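Local atomic coordinates of oligopeptide-binding protein appA (Bacillus subtilis, PDB entry 1XOC), a protein that binds oligopeptides outside the cell membrane and delivers them to the App ABC transporter, which can replace the Opp system in sporulation and competence. Residues L364-N367 with R373-I376. Residues are numbered along the deposited sequence; the frame is centred on the assembly and turned at random.
Sequences LKTN and REDI. With ZN (zinc ion), chain F; ZN (zinc ion), chain J.
Arg373 NH1 donates a bent hydrogen bond, 3.0 Å and 143°, to Asn367 OD1. The amide and guanidinium planes stand 71° apart, and OD1 lies at the edge of the guanidinium, somewhat off its plane. The arginine chain is extended from CG to NE, which carries its head past Thr366 to the asparagine. Asn367 ND2 and Arg373 NH2 each hydrogen-bond to the backbone of the bound peptide. A methionine in place of Arg373 would probably leave OD1 without this donor and cost the peptide backbone a bond.

Residues 364-367 end strand 358-367, and helix 371-385 follows after a short connection. This is the first half of a beta-alpha-beta unit completed by strand 390-396. Through Asn367 and Arg373, the strand end and helix start border the peptide site.

Packing is centred on Thr366. Its OG1 lies 3.3 Å from Arg373 CB and 3.5 Å from Arg373 CD, and is hydrogen-bonded to Val416 O. Its methyl CG2 rests 3.9 Å from Glu374 N.

Two carboxylates of the helix bind zinc. Glu374 chelates one ion through OE1 (2.2 Å) and OE2 (2.4 Å), with two waters; OE2 also accepts from Gly369 N. Asp375 binds a second through OD1 (2.2 Å), with OD2 farther off at 2.7 Å.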
ATOM      1  N   LEU A 364     -16.130 -12.008   7.663  1.00 27.73           N
ATOM      2  CA  LEU A 364     -15.559 -10.946   6.834  1.00 27.66           C
ATOM      3  C   LEU A 364     -15.012  -9.820   7.713  1.00 27.99           C
ATOM      4  O   LEU A 364     -15.765  -9.096   8.391  1.00 28.59           O
ATOM      5  CB  LEU A 364     -16.630 -10.389   5.911  1.00 27.99           C
ATOM      6  CG  LEU A 364     -16.257  -9.307   4.884  1.00 28.65           C
ATOM      7  CD1 LEU A 364     -15.222  -9.780   3.882  1.00 30.13           C
ATOM      8  CD2 LEU A 364     -17.490  -8.835   4.141  1.00 28.95           C
ATOM      9  N   LYS A 365     -13.687  -9.653   7.665  1.00 28.20           N
ATOM     10  CA  LYS A 365     -13.007  -8.632   8.448  1.00 27.53           C
ATOM     11  C   LYS A 365     -12.745  -7.364   7.646  1.00 27.78           C
ATOM     12  O   LYS A 365     -12.562  -7.412   6.416  1.00 28.67           O
ATOM     13  CB  LYS A 365     -11.647  -9.143   8.932  1.00 28.54           C
ATOM     14  CG  LYS A 365     -11.679 -10.180   9.990  1.00 27.74           C
ATOM     15  CD  LYS A 365     -10.275 -10.656  10.365  1.00 27.87           C
ATOM     16  CE  LYS A 365     -10.347 -11.504  11.619  1.00 28.11           C
ATOM     17  NZ  LYS A 365      -9.051 -12.141  11.996  1.00 28.16           N
ATOM     18  N   THR A 366     -12.683  -6.228   8.341  1.00 27.49           N
ATOM     19  CA  THR A 366     -12.105  -5.013   7.745  1.00 28.07           C
ATOM     20  C   THR A 366     -11.564  -4.112   8.831  1.00 27.99           C
ATOM     21  O   THR A 366     -11.719  -4.449  10.026  1.00 27.48           O
ATOM     22  CB  THR A 366     -13.112  -4.238   6.857  1.00 27.13           C
ATOM     23  OG1 THR A 366     -12.360  -3.326   6.025  1.00 28.03           O
ATOM     24  CG2 THR A 366     -14.102  -3.478   7.662  1.00 29.34           C
ATOM     25  N   ASN A 367     -10.959  -2.986   8.468  1.00 28.16           N
ATOM     26  CA  ASN A 367     -10.268  -2.158   9.455  1.00 29.41           C
ATOM     27  C   ASN A 367     -11.122  -1.102  10.151  1.00 29.08           C
ATOM     28  O   ASN A 367     -11.838  -0.334   9.500  1.00 28.06           O
ATOM     29  CB  ASN A 367      -9.015  -1.502   8.856  1.00 29.47           C
ATOM     30  CG  ASN A 367      -9.282  -0.775   7.568  1.00 30.29           C
ATOM     31  OD1 ASN A 367      -9.751  -1.371   6.605  1.00 30.55           O
ATOM     32  ND2 ASN A 367      -8.952   0.515   7.539  1.00 30.38           N
ATOM     33  N   ARG A 373     -15.638   0.981   4.461  1.00 28.82           N
ATOM     34  CA  ARG A 373     -15.405  -0.474   4.417  1.00 27.40           C
ATOM     35  C   ARG A 373     -16.294  -1.211   5.402  1.00 28.03           C
ATOM     36  O   ARG A 373     -16.743  -2.315   5.093  1.00 28.61           O
ATOM     37  CB  ARG A 373     -13.943  -0.814   4.697  1.00 27.41           C
ATOM     38  CG  ARG A 373     -13.064  -0.354   3.572  1.00 26.54           C
ATOM     39  CD  ARG A 373     -11.600  -0.691   3.820  1.00 26.34           C
ATOM     40  NE  ARG A 373     -10.712  -0.058   2.833  1.00 26.97           N
ATOM     41  CZ  ARG A 373      -9.393  -0.162   2.893  1.00 27.52           C
ATOM     42  NH1 ARG A 373      -8.782  -0.867   3.827  1.00 30.03           N
ATOM     43  NH2 ARG A 373      -8.682   0.455   1.935  1.00 29.79           N
ATOM     44  N   GLU A 374     -16.528  -0.619   6.555  1.00 29.57           N
ATOM     45  CA  GLU A 374     -17.450  -1.193   7.509  1.00 29.75           C
ATOM     46  C   GLU A 374     -18.821  -1.330   6.861  1.00 28.96           C
ATOM     47  O   GLU A 374     -19.474  -2.367   6.975  1.00 28.29           O
ATOM     48  CB  GLU A 374     -17.494  -0.364   8.813  1.00 29.97           C
ATOM     49  CG  GLU A 374     -16.100  -0.240   9.532  1.00 33.61           C
ATOM     50  CD  GLU A 374     -16.101   0.747  10.695  1.00 33.79           C
ATOM     51  OE1 GLU A 374     -17.181   1.325  10.965  1.00 39.20           O
ATOM     52  OE2 GLU A 374     -15.044   0.934  11.380  1.00 34.88           O
ATOM     53  N   ASP A 375     -19.292  -0.287   6.201  1.00 27.30           N
ATOM     54  CA  ASP A 375     -20.543  -0.335   5.449  1.00 28.41           C
ATOM     55  C   ASP A 375     -20.536  -1.386   4.327  1.00 28.78           C
ATOM     56  O   ASP A 375     -21.515  -2.116   4.124  1.00 28.65           O
ATOM     57  CB  ASP A 375     -20.845   1.027   4.818  1.00 28.04           C
ATOM     58  CG  ASP A 375     -21.172   2.094   5.840  1.00 29.82           C
ATOM     59  OD1 ASP A 375     -21.243   3.286   5.490  1.00 32.14           O
ATOM     60  OD2 ASP A 375     -21.376   1.753   7.024  1.00 30.07           O
ATOM     61  N   ILE A 376     -19.464  -1.442   3.567  1.00 28.28           N
ATOM     62  CA  ILE A 376     -19.382  -2.463   2.535  1.00 29.04           C
ATOM     63  C   ILE A 376     -19.526  -3.845   3.121  1.00 28.45           C
ATOM     64  O   ILE A 376     -20.183  -4.699   2.524  1.00 29.43           O
ATOM     65  CB  ILE A 376     -18.069  -2.369   1.781  1.00 29.25           C
ATOM     66  CG1 ILE A 376     -18.047  -1.107   0.938  1.00 31.93           C
ATOM     67  CG2 ILE A 376     -17.867  -3.614   0.884  1.00 30.53           C
ATOM     68  CD1 ILE A 376     -16.708  -0.828   0.317  1.00 32.40           C
TER
HETATM   69 ZN    ZN F 524     -16.379   2.487  12.674  0.50 30.31          ZN
HETATM   70 ZN    ZN J 528     -21.779   4.421   7.337  1.00 35.24          ZN
HETATM   71  O   HOH W   1     -15.882   1.057  14.282  1.00 40.18           O
HETATM   72  O   HOH W   2     -18.481   3.076  13.002  0.50 31.34           O